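Long-range contacts in ethylbenzene dehydrogenase beta-subunit (PDB 2IVF), which is an iron-sulfur subunit of the 4Fe-4S dicluster family, carrying three SF4 clusters and one F3S cluster beside the alpha-subunit of its assembly: residues K16-V20 / K170-I176; R217-A223 / F344-T350; K249-W254 / E327-L332; V256-L260 / I270-P274. All coordinates share one frame; numbering follows the deposited sequence.

Contact 1 (K16-V20 / K170-I176); sequences KRQLV and KREDNGI
Gln18 and Lys170 meet at about a right angle, and the ammonium group of the lysine binds the amide oxygen: Lys170 NZ lies 2.7 Å from Gln18 OE1, in the carbonyl plane and on a lone pair. The same NZ also donates to Gly175 O, at 2.7 Å, and outside the two segments to Cys154 O, a backbone atom of a residue in an SF4 pocket. The other end of the Gln18 amide turns back on its own chain, where NE2 donates to Leu19 O in the amide plane; both ends being held, the rotation of the group is fixed. Next to it the backbones join through Leu19 N and Asn174 O, 2.8 Å apart with a nearly straight N-H at 170°. Leu19 CD1 packs on Asn174 CB at 3.7 Å and on Ile176 CD1 at 4.0 Å. Further out, Lys16 CD passes across the Glu172 carboxylate, 3.2 Å from OE2, while Arg17 points off to a salt bridge with Asp241. Asn174 helps to shape the 170-176 loop: its CG sits between N and the carbonyl carbon (chi1 54°), which brings OD1 to Ile176 N at 3.1 Å. This is an Asx turn, within the ferredoxin-like, cluster-binding domain.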
# COMPACT_ATOMS: atom_id res chain seq x y z
N LYS B 16 -11.20 -39.22 -7.49
CA LYS B 16 -11.76 -37.97 -6.93
C LYS B 16 -10.82 -37.41 -5.88
O LYS B 16 -10.36 -38.12 -4.97
CB LYS B 16 -13.16 -38.18 -6.34
CG LYS B 16 -13.89 -36.88 -5.88
CD LYS B 16 -14.41 -36.02 -7.04
CE LYS B 16 -14.73 -34.57 -6.62
NZ LYS B 16 -13.51 -33.82 -6.17
N ARG B 17 -10.51 -36.14 -6.04
CA ARG B 17 -9.70 -35.40 -5.10
C ARG B 17 -10.22 -33.98 -5.05
O ARG B 17 -11.00 -33.54 -5.89
CB ARG B 17 -8.24 -35.40 -5.54
CG ARG B 17 -7.70 -36.78 -5.86
CD ARG B 17 -6.23 -36.70 -6.25
NE ARG B 17 -5.38 -36.42 -5.11
CZ ARG B 17 -4.05 -36.31 -5.18
NH1 ARG B 17 -3.43 -36.44 -6.34
NH2 ARG B 17 -3.34 -36.05 -4.09
N GLN B 18 -9.74 -33.25 -4.06
CA GLN B 18 -10.21 -31.92 -3.81
C GLN B 18 -9.03 -31.02 -3.51
O GLN B 18 -8.32 -31.24 -2.52
CB GLN B 18 -11.12 -31.91 -2.60
CG GLN B 18 -11.69 -30.56 -2.25
CD GLN B 18 -12.60 -29.99 -3.32
OE1 GLN B 18 -13.60 -30.61 -3.70
NE2 GLN B 18 -12.28 -28.78 -3.81
N LEU B 19 -8.84 -30.03 -4.37
CA LEU B 19 -7.92 -28.95 -4.10
C LEU B 19 -8.47 -28.07 -3.02
O LEU B 19 -9.64 -27.74 -3.02
CB LEU B 19 -7.64 -28.15 -5.38
CG LEU B 19 -6.77 -28.84 -6.44
CD1 LEU B 19 -6.66 -28.06 -7.78
CD2 LEU B 19 -5.39 -29.09 -5.88
N VAL B 20 -7.61 -27.72 -2.08
CA VAL B 20 -7.98 -26.86 -0.97
C VAL B 20 -6.93 -25.81 -0.73
O VAL B 20 -5.75 -25.95 -1.11
CB VAL B 20 -8.22 -27.63 0.33
CG1 VAL B 20 -9.17 -28.86 0.10
CG2 VAL B 20 -6.95 -28.01 0.95
N LYS B 170 -18.47 -29.83 -11.40
CA LYS B 170 -17.37 -29.96 -10.46
C LYS B 170 -16.45 -31.00 -11.05
O LYS B 170 -16.88 -32.13 -11.29
CB LYS B 170 -17.87 -30.45 -9.12
CG LYS B 170 -16.82 -30.44 -8.02
CD LYS B 170 -17.48 -30.74 -6.66
CE LYS B 170 -16.41 -30.93 -5.53
NZ LYS B 170 -15.64 -29.68 -5.24
N ARG B 171 -15.22 -30.60 -11.31
CA ARG B 171 -14.24 -31.50 -11.87
C ARG B 171 -14.00 -32.66 -10.93
O ARG B 171 -13.81 -32.46 -9.73
CB ARG B 171 -12.96 -30.75 -12.11
CG ARG B 171 -12.94 -29.93 -13.39
CD ARG B 171 -11.53 -29.86 -13.92
NE ARG B 171 -11.09 -31.18 -14.37
CZ ARG B 171 -11.00 -31.57 -15.63
NH1 ARG B 171 -11.35 -30.77 -16.63
NH2 ARG B 171 -10.59 -32.81 -15.91
N GLU B 172 -14.07 -33.87 -11.45
CA GLU B 172 -13.84 -35.02 -10.59
C GLU B 172 -12.35 -35.20 -10.26
O GLU B 172 -12.02 -35.81 -9.25
CB GLU B 172 -14.41 -36.31 -11.19
CG GLU B 172 -15.94 -36.32 -11.35
CD GLU B 172 -16.70 -36.36 -10.01
OE1 GLU B 172 -17.37 -37.41 -9.76
OE2 GLU B 172 -16.63 -35.37 -9.23
N ASP B 173 -11.45 -34.65 -11.07
CA ASP B 173 -10.05 -34.91 -10.86
C ASP B 173 -9.47 -34.05 -9.70
O ASP B 173 -8.61 -34.51 -8.95
CB ASP B 173 -9.28 -34.77 -12.19
CG ASP B 173 -9.24 -33.35 -12.71
OD1 ASP B 173 -10.23 -32.62 -12.46
OD2 ASP B 173 -8.24 -32.94 -13.37
N ASN B 174 -10.00 -32.85 -9.52
CA ASN B 174 -9.45 -31.91 -8.53
C ASN B 174 -10.47 -31.07 -7.72
O ASN B 174 -10.08 -30.20 -6.91
CB ASN B 174 -8.47 -30.99 -9.24
CG ASN B 174 -9.09 -30.29 -10.46
OD1 ASN B 174 -10.29 -30.04 -10.50
ND2 ASN B 174 -8.25 -30.01 -11.46
N GLY B 175 -11.75 -31.33 -7.96
CA GLY B 175 -12.86 -30.69 -7.25
C GLY B 175 -13.14 -29.26 -7.64
O GLY B 175 -13.92 -28.59 -6.98
N ILE B 176 -12.53 -28.79 -8.72
CA ILE B 176 -12.77 -27.42 -9.19
C ILE B 176 -14.16 -27.31 -9.78
O ILE B 176 -14.58 -28.16 -10.62
CB ILE B 176 -11.72 -26.98 -10.22
CG1 ILE B 176 -10.32 -26.97 -9.57
CG2 ILE B 176 -12.03 -25.57 -10.74
CD1 ILE B 176 -9.15 -26.71 -10.58

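Contact 2 (R217-A223 / F344-T350); sequences RIEKGIA and FTNDPLT. With GOL (glycerol), chain O.
Two hydrogen bonds from Asn346 hold the end of helix 215-218 to the C-terminal tail. Asn346 ND2 donates to Lys220 O at 2.9 Å, nearly along the C=O axis, and Asn346 N donates to Gly221 O at 3.0 Å from above the carbonyl plane. With CG anti to the backbone N (chi1 -166°), the amide of Asn346 extends toward the turn and the acceptor lies close to its plane. A glycerol, probably from the crystallisation liquor, adds a polar bridge: Ala223 N donates to its O1, which also lies 2.6 Å from Asn346 O.

Apolar contacts accompany these bonds. Phe344 CE1 touches Ile218 CB at 3.8 Å, and Ile218 O stands at the edge of the ring, in its plane; Phe237 and Leu19 add to the surroundings of the ring. Ile222 spreads its branches over the tail, CG2 reaching Pro348 CB at 3.9 Å and CD1 approaching Thr350 O.

Charge enters through Arg217, whose NE and NH2 grip Ala223 O side-on while Ile222 CG2 lies over one guanidinium face, toward its rim. Its NH1 forms a salt bridge with Glu107 of the alpha-subunit, whose Trp72 bonds to Thr350 O. The turn itself is a Schellman motif, with Gly221 at C-prime, Ile222 N bonded to Arg217 O and Gly221 N to Ile218 O.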
# COMPACT_ATOMS: atom_id res chain seq x y z
N ARG B 217 -3.15 -22.57 -14.78
CA ARG B 217 -1.86 -22.58 -14.07
C ARG B 217 -1.63 -23.89 -13.34
O ARG B 217 -0.58 -24.53 -13.50
CB ARG B 217 -1.80 -21.46 -13.05
CG ARG B 217 -1.63 -20.10 -13.67
CD ARG B 217 -1.88 -19.03 -12.68
NE ARG B 217 -0.96 -19.00 -11.51
CZ ARG B 217 0.03 -18.11 -11.31
NH1 ARG B 217 0.28 -17.15 -12.17
NH2 ARG B 217 0.76 -18.15 -10.21
N ILE B 218 -2.64 -24.32 -12.58
CA ILE B 218 -2.51 -25.52 -11.79
C ILE B 218 -2.32 -26.78 -12.68
O ILE B 218 -1.60 -27.67 -12.31
CB ILE B 218 -3.61 -25.65 -10.71
CG1 ILE B 218 -4.86 -26.17 -11.29
CG2 ILE B 218 -3.78 -24.35 -9.80
CD1 ILE B 218 -4.84 -27.69 -11.25
N GLU B 219 -2.92 -26.83 -13.86
CA GLU B 219 -2.70 -27.97 -14.75
C GLU B 219 -1.27 -28.06 -15.33
O GLU B 219 -0.88 -29.10 -15.88
CB GLU B 219 -3.73 -27.96 -15.86
CG GLU B 219 -3.52 -26.89 -16.86
CD GLU B 219 -4.71 -26.77 -17.83
OE1 GLU B 219 -5.74 -27.47 -17.63
OE2 GLU B 219 -4.58 -25.95 -18.77
N LYS B 220 -0.51 -26.97 -15.23
CA LYS B 220 0.92 -26.93 -15.47
C LYS B 220 1.76 -26.99 -14.18
O LYS B 220 2.94 -26.73 -14.23
CB LYS B 220 1.29 -25.63 -16.20
CG LYS B 220 0.54 -25.36 -17.52
CD LYS B 220 0.68 -26.50 -18.51
CE LYS B 220 -0.05 -26.18 -19.83
NZ LYS B 220 0.16 -27.29 -20.75
N GLY B 221 1.15 -27.32 -13.05
CA GLY B 221 1.88 -27.47 -11.79
C GLY B 221 2.25 -26.16 -11.14
O GLY B 221 3.08 -26.13 -10.23
N ILE B 222 1.62 -25.08 -11.61
CA ILE B 222 1.87 -23.70 -11.12
C ILE B 222 0.77 -23.37 -10.11
O ILE B 222 -0.41 -23.51 -10.41
CB ILE B 222 1.81 -22.65 -12.23
CG1 ILE B 222 2.73 -22.99 -13.42
CG2 ILE B 222 2.15 -21.27 -11.66
CD1 ILE B 222 2.47 -22.09 -14.66
N ALA B 223 1.15 -22.96 -8.91
CA ALA B 223 0.18 -22.64 -7.86
C ALA B 223 -0.76 -21.53 -8.34
O ALA B 223 -0.37 -20.70 -9.15
CB ALA B 223 0.94 -22.21 -6.58
N PHE B 344 2.62 -27.90 -6.05
CA PHE B 344 2.40 -26.88 -7.12
C PHE B 344 3.50 -25.87 -7.11
O PHE B 344 3.32 -24.73 -6.71
CB PHE B 344 1.03 -26.26 -6.98
CG PHE B 344 -0.06 -27.25 -7.29
CD1 PHE B 344 -0.54 -27.40 -8.60
CD2 PHE B 344 -0.56 -28.06 -6.30
CE1 PHE B 344 -1.53 -28.32 -8.88
CE2 PHE B 344 -1.55 -29.01 -6.56
CZ PHE B 344 -2.06 -29.13 -7.85
N THR B 345 4.68 -26.31 -7.50
CA THR B 345 5.90 -25.51 -7.32
C THR B 345 6.57 -25.13 -8.65
O THR B 345 7.70 -24.65 -8.65
CB THR B 345 6.96 -26.25 -6.47
OG1 THR B 345 7.27 -27.51 -7.06
CG2 THR B 345 6.50 -26.41 -4.99
N ASN B 346 5.89 -25.34 -9.77
CA ASN B 346 6.42 -24.90 -11.04
C ASN B 346 6.46 -23.39 -11.01
O ASN B 346 5.57 -22.77 -10.49
CB ASN B 346 5.53 -25.33 -12.20
CG ASN B 346 6.22 -25.17 -13.56
OD1 ASN B 346 7.41 -24.88 -13.62
ND2 ASN B 346 5.47 -25.40 -14.65
N ASP B 347 7.49 -22.81 -11.61
CA ASP B 347 7.54 -21.34 -11.73
C ASP B 347 6.41 -20.94 -12.67
O ASP B 347 6.01 -21.73 -13.53
CB ASP B 347 8.84 -20.91 -12.37
CG ASP B 347 10.04 -21.27 -11.53
OD1 ASP B 347 10.11 -20.80 -10.39
OD2 ASP B 347 10.87 -22.05 -12.04
N PRO B 348 5.90 -19.71 -12.53
CA PRO B 348 4.78 -19.24 -13.34
C PRO B 348 5.23 -18.75 -14.72
O PRO B 348 4.98 -17.59 -15.12
CB PRO B 348 4.24 -18.11 -12.48
CG PRO B 348 5.49 -17.49 -11.90
CD PRO B 348 6.31 -18.71 -11.52
N LEU B 349 5.86 -19.66 -15.45
CA LEU B 349 6.57 -19.39 -16.68
C LEU B 349 6.21 -20.40 -17.78
O LEU B 349 6.82 -20.41 -18.85
CB LEU B 349 8.07 -19.41 -16.39
CG LEU B 349 8.61 -18.37 -15.41
CD1 LEU B 349 10.15 -18.67 -15.21
CD2 LEU B 349 8.36 -16.92 -15.93
N THR B 350 5.24 -21.27 -17.50
CA THR B 350 4.69 -22.18 -18.50
C THR B 350 3.31 -21.71 -18.91
O THR B 350 2.41 -21.56 -18.06
CB THR B 350 4.64 -23.62 -17.96
OG1 THR B 350 5.96 -24.03 -17.60
CG2 THR B 350 4.10 -24.57 -19.00
C1 GOL O . 4.77 -21.99 -7.08
O1 GOL O . 4.15 -22.41 -8.34
C2 GOL O . 6.21 -21.39 -6.98
O2 GOL O . 7.17 -22.15 -6.23
C3 GOL O . 7.04 -21.18 -8.21
O3 GOL O . 8.16 -20.47 -7.77

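Contact 3 (K249-W254 / E327-L332); sequences KLVKKW and ELMDLL
Two helices pack side by side here, running in roughly opposite directions but well inclined: the axes of the short segments 249-253 and 327-332 make an angle of 142° and approach to 11.4 Å. The interface is a small helix-helix contact at the edge of the fold, with an apolar part backed by helix 306-321 and a charged rim. Leu250, whose side chain also touches Val22 of strand 19-24, serves the apolar part; its CD2 lies against Leu332 CD2 at 3.6 Å and more tightly than usual against Leu328 CD1, at 3.4 Å. Leu331 CD1 approaches the stem of Lys249, 3.6 Å from CB. Over one face of Trp254 sits Leu328 CB, in a CH-pi contact 3.7 Å from the centroid of the six-membered ring and only 6° off its normal.

At the rim, Glu327 collects the polar groups. Its extended chain, CG anti to the backbone N (chi1 177°), carries the carboxylate across to the other helix, where Lys253 NZ bridges both oxygens on their syn lone pairs. A water accepts a hydrogen bond from Lys249 NZ and donates one to Glu327 OE2. With these partners the carboxylate is probably stabilised as an anion. Trp254 NE1 adds another bond to OE1, at 2.9 Å, meeting it from above the carboxylate plane.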
# COMPACT_ATOMS: atom_id res chain seq x y z
N LYS B 249 -2.17 -31.32 6.69
CA LYS B 249 -1.69 -31.26 8.09
C LYS B 249 -2.43 -30.25 8.96
O LYS B 249 -2.70 -30.50 10.13
CB LYS B 249 -0.19 -30.99 8.11
CG LYS B 249 0.60 -32.20 7.67
CD LYS B 249 2.08 -31.86 7.51
CE LYS B 249 2.87 -33.04 6.87
NZ LYS B 249 4.21 -32.56 6.53
N LEU B 250 -2.82 -29.15 8.37
CA LEU B 250 -3.56 -28.09 9.09
C LEU B 250 -5.04 -28.34 9.20
O LEU B 250 -5.63 -28.05 10.27
CB LEU B 250 -3.30 -26.75 8.42
CG LEU B 250 -1.84 -26.28 8.44
CD1 LEU B 250 -1.69 -25.04 7.63
CD2 LEU B 250 -1.21 -26.08 9.87
N VAL B 251 -5.64 -28.95 8.17
CA VAL B 251 -7.12 -29.17 8.12
C VAL B 251 -7.47 -30.48 8.79
O VAL B 251 -8.40 -30.54 9.62
CB VAL B 251 -7.66 -29.16 6.65
CG1 VAL B 251 -9.18 -29.51 6.54
CG2 VAL B 251 -7.41 -27.82 5.96
N LYS B 252 -6.70 -31.52 8.46
CA LYS B 252 -7.05 -32.87 8.86
C LYS B 252 -6.31 -33.38 10.08
O LYS B 252 -6.89 -34.11 10.86
CB LYS B 252 -6.84 -33.86 7.72
CG LYS B 252 -7.64 -33.60 6.46
CD LYS B 252 -9.13 -33.53 6.69
CE LYS B 252 -9.69 -34.85 7.06
NZ LYS B 252 -11.19 -34.75 6.97
N LYS B 253 -5.04 -33.05 10.23
CA LYS B 253 -4.22 -33.61 11.31
C LYS B 253 -4.32 -32.72 12.57
O LYS B 253 -4.86 -33.13 13.59
CB LYS B 253 -2.77 -33.77 10.84
CG LYS B 253 -1.71 -34.30 11.88
CD LYS B 253 -0.30 -34.29 11.21
CE LYS B 253 0.81 -34.75 12.10
NZ LYS B 253 2.15 -34.62 11.43
N TRP B 254 -3.84 -31.50 12.47
CA TRP B 254 -3.92 -30.54 13.57
C TRP B 254 -5.31 -29.98 13.73
O TRP B 254 -5.67 -29.51 14.82
CB TRP B 254 -2.92 -29.40 13.34
CG TRP B 254 -1.56 -29.83 13.64
CD1 TRP B 254 -0.66 -30.35 12.76
CD2 TRP B 254 -0.92 -29.84 14.93
NE1 TRP B 254 0.49 -30.68 13.42
CE2 TRP B 254 0.35 -30.38 14.76
CE3 TRP B 254 -1.32 -29.44 16.22
CZ2 TRP B 254 1.27 -30.53 15.83
CZ3 TRP B 254 -0.41 -29.56 17.27
CH2 TRP B 254 0.86 -30.12 17.07
N GLU B 327 5.59 -28.95 15.35
CA GLU B 327 5.26 -29.11 13.93
C GLU B 327 4.30 -28.08 13.46
O GLU B 327 4.39 -27.59 12.31
CB GLU B 327 4.70 -30.49 13.64
CG GLU B 327 4.28 -30.66 12.19
CD GLU B 327 3.54 -31.96 11.91
OE1 GLU B 327 2.72 -32.38 12.73
OE2 GLU B 327 3.80 -32.55 10.83
N LEU B 328 3.36 -27.69 14.33
CA LEU B 328 2.31 -26.80 13.93
C LEU B 328 2.90 -25.46 13.64
O LEU B 328 2.62 -24.86 12.61
CB LEU B 328 1.21 -26.64 14.99
CG LEU B 328 0.12 -25.64 14.59
CD1 LEU B 328 -0.61 -26.04 13.26
CD2 LEU B 328 -0.88 -25.47 15.70
N MET B 329 3.72 -24.96 14.55
CA MET B 329 4.37 -23.70 14.30
C MET B 329 5.30 -23.75 13.10
O MET B 329 5.41 -22.79 12.40
CB MET B 329 5.04 -23.17 15.55
CG MET B 329 4.01 -22.94 16.66
SD MET B 329 3.00 -21.47 16.32
CE MET B 329 1.31 -22.07 16.57
N ASP B 330 5.95 -24.88 12.88
CA ASP B 330 6.82 -25.03 11.72
C ASP B 330 6.01 -24.87 10.44
O ASP B 330 6.43 -24.20 9.49
CB ASP B 330 7.46 -26.41 11.74
CG ASP B 330 8.58 -26.57 12.76
OD1 ASP B 330 9.13 -25.60 13.29
OD2 ASP B 330 8.97 -27.73 13.01
N LEU B 331 4.83 -25.50 10.43
CA LEU B 331 3.90 -25.46 9.30
C LEU B 331 3.37 -24.06 9.07
O LEU B 331 3.27 -23.61 7.94
CB LEU B 331 2.73 -26.42 9.52
CG LEU B 331 3.07 -27.90 9.49
CD1 LEU B 331 1.85 -28.71 9.94
CD2 LEU B 331 3.54 -28.28 8.08
N LEU B 332 3.04 -23.36 10.16
CA LEU B 332 2.39 -22.12 10.00
C LEU B 332 3.42 -21.03 9.66
O LEU B 332 3.08 -20.08 9.00
CB LEU B 332 1.62 -21.73 11.27
CG LEU B 332 0.39 -22.55 11.61
CD1 LEU B 332 -0.19 -22.07 12.99
CD2 LEU B 332 -0.71 -22.56 10.51
O HOH W 1 5.33 -31.70 8.82

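Contact 4 (V256-L260 / I270-P274); sequences VALPL and IYYVP
Leu258 N donates to Tyr272 O at 2.7 Å with a nearly straight N-H, and Tyr272 N returns the bond to Leu258 O at the same length. This reciprocal pair, the hydrogen-bonded kind of antiparallel pairing, ties the short strand 258-259 to strand 270-273. Before the pair, Val256 O lies 3.4 Å from Val273 CA in a CA-H...O contact and equally near the ring carbon Pro274 CD. Beyond it the chains part, and a water spans the gap by accepting from Leu260 N and donating to Ile270 O.

Tyr271 and Tyr272 point to different faces of the sheet. Tyr271 CB packs against Ala257 CB at 3.6 Å, while its ring leans obliquely past Pro259, with CD2 and Pro259 CD 4.0 Å apart. Tyr272 has CG anti to the carbonyl carbon (chi1 -69°), and the ring extends beside the partner chain: Leu258 O stands at its edge, in its plane, and Leu260 CB rests 3.7 Å from CE1. The phenol end is bonded outside the segments, to Ala148 O, beside an SF4 cluster. The two consecutive antiparallel strands form a beta hairpin; as 270-273 also pairs with strand 19-24, it makes one margin of the four-stranded mixed sheet within this chain.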
# COMPACT_ATOMS: atom_id res chain seq x y z
N VAL B 256 -6.62 -27.15 12.63
CA VAL B 256 -6.59 -25.74 13.08
C VAL B 256 -7.10 -24.80 12.00
O VAL B 256 -7.20 -23.60 12.22
CB VAL B 256 -5.15 -25.30 13.49
CG1 VAL B 256 -4.76 -25.99 14.80
CG2 VAL B 256 -4.15 -25.58 12.37
N ALA B 257 -7.41 -25.36 10.83
CA ALA B 257 -7.88 -24.59 9.71
C ALA B 257 -9.36 -24.98 9.53
O ALA B 257 -9.69 -26.16 9.33
CB ALA B 257 -7.03 -24.88 8.47
N LEU B 258 -10.24 -24.01 9.71
CA LEU B 258 -11.68 -24.21 9.79
C LEU B 258 -12.44 -23.59 8.63
O LEU B 258 -12.10 -22.53 8.14
CB LEU B 258 -12.22 -23.61 11.09
CG LEU B 258 -11.56 -24.08 12.37
CD1 LEU B 258 -12.05 -23.25 13.55
CD2 LEU B 258 -11.75 -25.61 12.61
N PRO B 259 -13.55 -24.23 8.25
CA PRO B 259 -14.35 -23.74 7.16
C PRO B 259 -15.11 -22.49 7.49
O PRO B 259 -15.54 -22.28 8.63
CB PRO B 259 -15.35 -24.88 6.91
CG PRO B 259 -15.49 -25.55 8.18
CD PRO B 259 -14.10 -25.47 8.81
N LEU B 260 -15.29 -21.67 6.47
CA LEU B 260 -16.10 -20.48 6.64
C LEU B 260 -17.59 -20.81 6.47
O LEU B 260 -18.03 -21.34 5.43
CB LEU B 260 -15.60 -19.35 5.71
CG LEU B 260 -16.45 -18.06 5.63
CD1 LEU B 260 -16.38 -17.28 6.93
CD2 LEU B 260 -15.99 -17.17 4.42
N ILE B 270 -12.19 -24.11 1.39
CA ILE B 270 -11.18 -23.23 1.93
C ILE B 270 -11.26 -23.27 3.46
O ILE B 270 -12.36 -23.31 4.02
CB ILE B 270 -11.38 -21.82 1.42
CG1 ILE B 270 -11.19 -21.84 -0.13
CG2 ILE B 270 -10.36 -20.86 2.09
CD1 ILE B 270 -11.49 -20.47 -0.78
N TYR B 271 -10.10 -23.26 4.12
CA TYR B 271 -10.04 -23.42 5.57
C TYR B 271 -9.17 -22.33 6.14
O TYR B 271 -8.13 -22.01 5.60
CB TYR B 271 -9.54 -24.80 5.95
CG TYR B 271 -10.37 -25.90 5.34
CD1 TYR B 271 -10.16 -26.32 4.02
CD2 TYR B 271 -11.36 -26.55 6.08
CE1 TYR B 271 -10.95 -27.33 3.46
CE2 TYR B 271 -12.14 -27.53 5.53
CZ TYR B 271 -11.93 -27.93 4.24
OH TYR B 271 -12.74 -28.93 3.79
N TYR B 272 -9.62 -21.81 7.26
CA TYR B 272 -9.04 -20.62 7.85
C TYR B 272 -8.49 -20.93 9.24
O TYR B 272 -9.13 -21.60 10.03
CB TYR B 272 -10.12 -19.55 8.00
CG TYR B 272 -10.59 -19.00 6.70
CD1 TYR B 272 -11.62 -19.64 5.99
CD2 TYR B 272 -10.06 -17.83 6.18
CE1 TYR B 272 -12.06 -19.12 4.80
CE2 TYR B 272 -10.46 -17.33 4.97
CZ TYR B 272 -11.47 -17.96 4.29
OH TYR B 272 -11.91 -17.45 3.11
N VAL B 273 -7.25 -20.52 9.47
CA VAL B 273 -6.67 -20.50 10.84
C VAL B 273 -7.18 -19.22 11.49
O VAL B 273 -6.89 -18.09 11.02
CB VAL B 273 -5.13 -20.52 10.86
CG1 VAL B 273 -4.63 -20.66 12.29
CG2 VAL B 273 -4.58 -21.69 9.97
N PRO B 274 -7.97 -19.37 12.57
CA PRO B 274 -8.58 -18.19 13.13
C PRO B 274 -7.54 -17.32 13.84
O PRO B 274 -6.51 -17.83 14.33
CB PRO B 274 -9.62 -18.77 14.10
CG PRO B 274 -9.08 -20.05 14.55
CD PRO B 274 -8.37 -20.59 13.31
O HOH W 2 -14.54 -21.74 3.73

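From the first modelled residue, Lys16, the chain soon enters strand 19-24, and contact 1 closes the first long loop by joining its start to the loop at 170-176. Contact 2 then opens at helix 215-218 and closes near the C terminus, enclosing contact 3, which in turn encloses the hairpin of contact 4. Contacts 1 and 2 meet where Leu19 touches Ile218 and Phe344. Contacts 1 and 4 share the mixed sheet through neighbouring strands 19-24 and 270-273. Contacts 3 and 4 adjoin where helix 246-253 leads into strand 258-259. Together they tie the cluster-binding core to the sheet, the flanking helices and the C-terminal tail.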